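Local coordinates for protein nucleoporin NUP82 (Saccharomyces cerevisiae, PDB 3PBP) that serves as a structural component of the nuclear pore complex and may, like other nucleoporins, dock transport factors, the domain here being its N-terminal part, which holds the region that interacts with NUP116, at residues V354-E359 / L373-D378; I380-N385 / L414-T419. The protein carries 1 engineered substitution. One frame throughout, in Å; residues are numbered along the deposited sequence.

Interaction 1 of 2, residues V354-E359 / L373-D378; sequences VKLQRE and LYVISD
L356, R358 and E359 pack against V375, S377 and D378 where two neighbouring sheets of the beta-propeller domain adjoin. The first three lie in the loop that leaves strand 347-355; the others lie on the end of strand 372-376 of the next sheet and just beyond it. The touching parts run 51° apart, and the evidence for the contact lies in van der Waals approaches, not hydrogen bonds between the segments. At the inner end L356 and V375 reach toward each other tip to tip, CD1 of L356 lying 3.7 Å from CG1 of V375. L324 of strand 323-329 and L363 of strand 362-364 also touch V375, which places this apolar end in the interior between the sheets.

Further along, R358 lays its aliphatic part over S377: its CB is 3.6 Å and its CD 3.5 Å from OG of S377. With CG anti to the carbonyl carbon (chi1 -61°) and the chain extended to NE, the guanidinium is carried beyond S377 toward strand 380-385, where R358 touches I380 and Q382. The carbonyl O of E359 meets CA of S377 at 3.2 Å in a CA-H...O contact. At the solvent-facing end OE1 of E359 comes within 3.7 Å of OD2 of D378, the two carboxylate planes turned 62° apart.

K361 makes a long, weak ion pair with OD1 of D378, which would probably offset some of the repulsion between the acids. The chemistry therefore grades from apolar between the sheets to like-charged at the outer end, implying that cohesion rests on the L356-V375 touch, the R358 methylenes on S377 and the close passage of E359 past S377, while the paired acids probably add none.

Interaction 2 of 2, residues I380-N385 / L414-T419; sequences IIQQVN and LEDIAT
I381 meets I417 and A418 together, and its carbonyl O receives two backbone N-H groups. The bond from N of I417 is 2.7 Å long, whereas that from N of A418, at 3.4 Å, is weak. N of I381 in turn gives its hydrogen to O of A418 at 3.0 Å. Further along, N of Q383 reaches O of E415 at 2.7 Å, with a C=O...donor angle of 153° and the donor tilted from the carbonyl plane.

Two residues facing one identify a classic beta bulge, and the register moves by one residue between I381 and Q382. The strands are antiparallel, with N-to-C directions 148° apart, and form the edge of a four-stranded propeller sheet in which 413-419 is outermost. At the bulge I417 turns its side chain in toward strand 380-385: its CG1, anti to the carbonyl carbon (chi1 -69°), lies 3.7 Å from CB of Q383.

On the face with I380, Q382 runs beside D416, pointing the same way with amide and carboxylate planes nearly parallel, while NE2 of Q382 lies 3.4 Å from CG of L414. L414 also brings CD1 to 3.8 Å from CG2 of V384. An alanine in place of Q382 would probably leave the L414 side chain less well covered and the D416 carboxylate without its flat neighbour.

Behind this first shell Y374 of strand 372-376 packs on both Q383 and I417, and L439 of strand 434-440 covers I381 and A418. NE2 of Q448 hydrogen-bonds O of I417, holding the bulge's backbone from outside the pair.

Interaction 1 is complete by D378, just ahead of I380 where interaction 2 begins; their centres are about 8 Å apart, and both involve one antiparallel sheet, ordered 362-364, 372-376, 380-385, 413-419. Strands 372-376 and 380-385 are consecutive in sequence and adjacent in that sheet; probable backbone hydrogen bonds join them, from N of V384 to O of L373 (2.8 Å) and from N of V375 to O of Q382 (2.9 Å). The side chain of R358 also bridges the two contacts. Interaction 1 thus joins this sheet to its predecessor in the propeller, while interaction 2 adds its outermost strand after the excursion through helix 387-399.

Interaction 1 of 2, residues V354-E359 / L373-D378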
# COMPACT_ATOMS: atom_id res chain seq x y z
N VAL A 354 20.81 2.95 -6.02
CA VAL A 354 21.57 1.87 -6.63
C VAL A 354 21.10 1.64 -8.06
O VAL A 354 19.95 1.26 -8.29
CB VAL A 354 21.38 0.56 -5.83
CG1 VAL A 354 22.13 -0.58 -6.50
CG2 VAL A 354 21.87 0.75 -4.40
N LYS A 355 21.98 1.90 -9.03
CA LYS A 355 21.64 1.69 -10.43
C LYS A 355 22.18 0.33 -10.85
O LYS A 355 23.40 0.11 -10.87
CB LYS A 355 22.25 2.78 -11.32
CG LYS A 355 21.83 4.19 -10.97
CD LYS A 355 22.44 5.21 -11.92
CE LYS A 355 22.14 6.63 -11.47
NZ LYS A 355 22.76 7.66 -12.35
N LEU A 356 21.28 -0.59 -11.17
CA LEU A 356 21.66 -1.94 -11.58
C LEU A 356 21.66 -2.05 -13.10
O LEU A 356 22.07 -3.07 -13.66
CB LEU A 356 20.69 -2.97 -10.97
CG LEU A 356 20.51 -2.91 -9.45
CD1 LEU A 356 19.41 -3.87 -9.03
CD2 LEU A 356 21.83 -3.24 -8.76
N GLN A 357 21.18 -0.99 -13.75
CA GLN A 357 21.14 -0.94 -15.21
C GLN A 357 20.59 -2.22 -15.85
O GLN A 357 20.96 -2.57 -16.97
CB GLN A 357 22.54 -0.65 -15.74
CG GLN A 357 23.10 0.66 -15.22
CD GLN A 357 24.60 0.76 -15.37
OE1 GLN A 357 25.35 0.00 -14.74
NE2 GLN A 357 25.06 1.69 -16.20
N ARG A 358 19.73 -2.93 -15.12
CA ARG A 358 19.11 -4.15 -15.62
C ARG A 358 17.62 -3.95 -15.39
O ARG A 358 17.23 -3.16 -14.54
CB ARG A 358 19.57 -5.36 -14.81
CG ARG A 358 21.06 -5.64 -14.86
CD ARG A 358 21.42 -6.60 -13.75
NE ARG A 358 22.83 -6.99 -13.74
CZ ARG A 358 23.42 -7.75 -14.66
NH1 ARG A 358 22.71 -8.22 -15.69
NH2 ARG A 358 24.71 -8.06 -14.54
N GLU A 359 16.79 -4.66 -16.14
CA GLU A 359 15.34 -4.52 -15.97
C GLU A 359 14.92 -5.26 -14.69
O GLU A 359 14.89 -6.50 -14.66
CB GLU A 359 14.60 -5.11 -17.16
CG GLU A 359 13.11 -4.82 -17.14
CD GLU A 359 12.31 -5.83 -17.93
OE1 GLU A 359 12.69 -6.12 -19.08
OE2 GLU A 359 11.29 -6.33 -17.39
N LEU A 373 18.58 -7.56 0.47
CA LEU A 373 17.47 -7.57 -0.45
C LEU A 373 17.84 -8.29 -1.73
O LEU A 373 18.93 -8.09 -2.27
CB LEU A 373 17.06 -6.13 -0.75
CG LEU A 373 16.16 -5.87 -1.94
CD1 LEU A 373 14.77 -6.34 -1.64
CD2 LEU A 373 16.16 -4.39 -2.26
N TYR A 374 16.96 -9.15 -2.22
CA TYR A 374 17.21 -9.86 -3.47
C TYR A 374 16.49 -9.12 -4.59
O TYR A 374 15.30 -8.79 -4.47
CB TYR A 374 16.73 -11.31 -3.37
CG TYR A 374 17.64 -12.19 -2.53
CD1 TYR A 374 18.95 -12.44 -2.93
CD2 TYR A 374 17.21 -12.71 -1.32
CE1 TYR A 374 19.81 -13.18 -2.13
CE2 TYR A 374 18.06 -13.46 -0.50
CZ TYR A 374 19.36 -13.69 -0.91
OH TYR A 374 20.23 -14.39 -0.09
N VAL A 375 17.21 -8.84 -5.67
CA VAL A 375 16.61 -8.15 -6.80
C VAL A 375 16.66 -9.06 -8.01
O VAL A 375 17.73 -9.42 -8.47
CB VAL A 375 17.36 -6.87 -7.17
CG1 VAL A 375 16.60 -6.15 -8.28
CG2 VAL A 375 17.52 -5.99 -5.94
N ILE A 376 15.50 -9.43 -8.51
CA ILE A 376 15.45 -10.30 -9.67
C ILE A 376 15.36 -9.47 -10.94
O ILE A 376 14.31 -8.90 -11.25
CB ILE A 376 14.25 -11.26 -9.58
CG1 ILE A 376 14.47 -12.24 -8.44
CG2 ILE A 376 14.05 -11.98 -10.91
CD1 ILE A 376 13.41 -13.30 -8.31
N SER A 377 16.47 -9.40 -11.65
CA SER A 377 16.54 -8.67 -12.91
C SER A 377 16.07 -9.61 -14.03
O SER A 377 15.21 -10.47 -13.80
CB SER A 377 17.97 -8.18 -13.16
OG SER A 377 18.44 -7.40 -12.07
N ASP A 378 16.63 -9.49 -15.23
CA ASP A 378 16.17 -10.35 -16.31
C ASP A 378 16.74 -11.76 -16.34
O ASP A 378 16.05 -12.71 -16.69
CB ASP A 378 16.40 -9.69 -17.66
CG ASP A 378 15.23 -9.89 -18.60
OD1 ASP A 378 14.53 -10.92 -18.44
OD2 ASP A 378 15.01 -9.03 -19.48

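Interaction 2 of 2, residues I380-N385 / L414-T419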
# COMPACT_ATOMS: atom_id res chain seq x y z
N ILE A 380 19.49 -12.41 -13.88
CA ILE A 380 20.29 -12.47 -12.67
C ILE A 380 19.43 -12.30 -11.44
O ILE A 380 18.31 -11.81 -11.51
CB ILE A 380 21.35 -11.34 -12.62
CG1 ILE A 380 22.36 -11.50 -13.76
CG2 ILE A 380 22.10 -11.37 -11.29
CD1 ILE A 380 23.56 -10.59 -13.62
N ILE A 381 19.98 -12.76 -10.32
CA ILE A 381 19.34 -12.61 -9.03
C ILE A 381 20.52 -11.99 -8.32
O ILE A 381 21.52 -12.66 -8.08
CB ILE A 381 19.00 -13.94 -8.34
CG1 ILE A 381 17.96 -14.70 -9.13
CG2 ILE A 381 18.46 -13.66 -6.94
CD1 ILE A 381 17.60 -16.03 -8.50
N GLN A 382 20.42 -10.70 -8.03
CA GLN A 382 21.49 -10.02 -7.34
C GLN A 382 21.04 -9.82 -5.90
O GLN A 382 19.86 -9.93 -5.58
CB GLN A 382 21.77 -8.66 -7.99
CG GLN A 382 22.56 -8.74 -9.28
CD GLN A 382 22.69 -7.39 -9.96
OE1 GLN A 382 21.76 -6.93 -10.62
NE2 GLN A 382 23.83 -6.75 -9.79
N GLN A 383 22.00 -9.57 -5.02
CA GLN A 383 21.69 -9.34 -3.63
C GLN A 383 22.33 -8.05 -3.17
O GLN A 383 23.56 -7.94 -3.12
CB GLN A 383 22.18 -10.47 -2.74
CG GLN A 383 21.73 -10.28 -1.29
CD GLN A 383 22.57 -11.06 -0.30
OE1 GLN A 383 22.11 -12.06 0.27
NE2 GLN A 383 23.79 -10.60 -0.08
N VAL A 384 21.50 -7.07 -2.85
CA VAL A 384 21.98 -5.80 -2.36
C VAL A 384 22.14 -5.99 -0.86
O VAL A 384 21.20 -6.39 -0.17
CB VAL A 384 20.95 -4.69 -2.64
CG1 VAL A 384 21.49 -3.36 -2.19
CG2 VAL A 384 20.64 -4.66 -4.12
N ASN A 385 23.33 -5.73 -0.35
CA ASN A 385 23.59 -5.89 1.08
C ASN A 385 23.97 -4.56 1.69
O ASN A 385 25.08 -4.09 1.49
CB ASN A 385 24.71 -6.90 1.29
CG ASN A 385 24.99 -7.16 2.76
OD1 ASN A 385 25.32 -6.25 3.52
ND2 ASN A 385 24.85 -8.42 3.17
N LEU A 414 26.85 -4.94 -3.66
CA LEU A 414 26.04 -5.60 -4.66
C LEU A 414 26.70 -6.95 -4.91
O LEU A 414 27.92 -7.06 -4.83
CB LEU A 414 26.02 -4.77 -5.94
CG LEU A 414 25.04 -5.22 -7.01
CD1 LEU A 414 23.63 -5.08 -6.47
CD2 LEU A 414 25.20 -4.37 -8.26
N GLU A 415 25.91 -7.98 -5.18
CA GLU A 415 26.50 -9.29 -5.44
C GLU A 415 25.61 -10.21 -6.26
O GLU A 415 24.44 -10.40 -5.94
CB GLU A 415 26.84 -9.99 -4.12
CG GLU A 415 27.61 -11.27 -4.32
CD GLU A 415 28.14 -11.84 -3.03
OE1 GLU A 415 27.32 -12.32 -2.20
OE2 GLU A 415 29.38 -11.79 -2.83
N ASP A 416 26.17 -10.77 -7.32
CA ASP A 416 25.43 -11.67 -8.19
C ASP A 416 25.26 -13.03 -7.54
O ASP A 416 26.23 -13.74 -7.27
CB ASP A 416 26.13 -11.79 -9.54
CG ASP A 416 26.11 -10.50 -10.34
OD1 ASP A 416 25.00 -10.07 -10.76
OD2 ASP A 416 27.18 -9.90 -10.56
N ILE A 417 24.01 -13.39 -7.28
CA ILE A 417 23.69 -14.65 -6.64
C ILE A 417 23.68 -15.79 -7.62
O ILE A 417 24.27 -16.84 -7.37
CB ILE A 417 22.30 -14.57 -5.94
CG1 ILE A 417 22.39 -13.63 -4.73
CG2 ILE A 417 21.84 -15.95 -5.50
CD1 ILE A 417 23.34 -14.10 -3.64
N ALA A 418 23.01 -15.60 -8.75
CA ALA A 418 22.93 -16.66 -9.74
C ALA A 418 22.27 -16.20 -11.02
O ALA A 418 21.64 -15.15 -11.06
CB ALA A 418 22.16 -17.83 -9.17
N THR A 419 22.43 -17.00 -12.06
CA THR A 419 21.84 -16.69 -13.35
C THR A 419 20.56 -17.48 -13.48
O THR A 419 20.55 -18.69 -13.28
CB THR A 419 22.78 -17.08 -14.51
OG1 THR A 419 23.98 -16.30 -14.44
CG2 THR A 419 22.09 -16.85 -15.86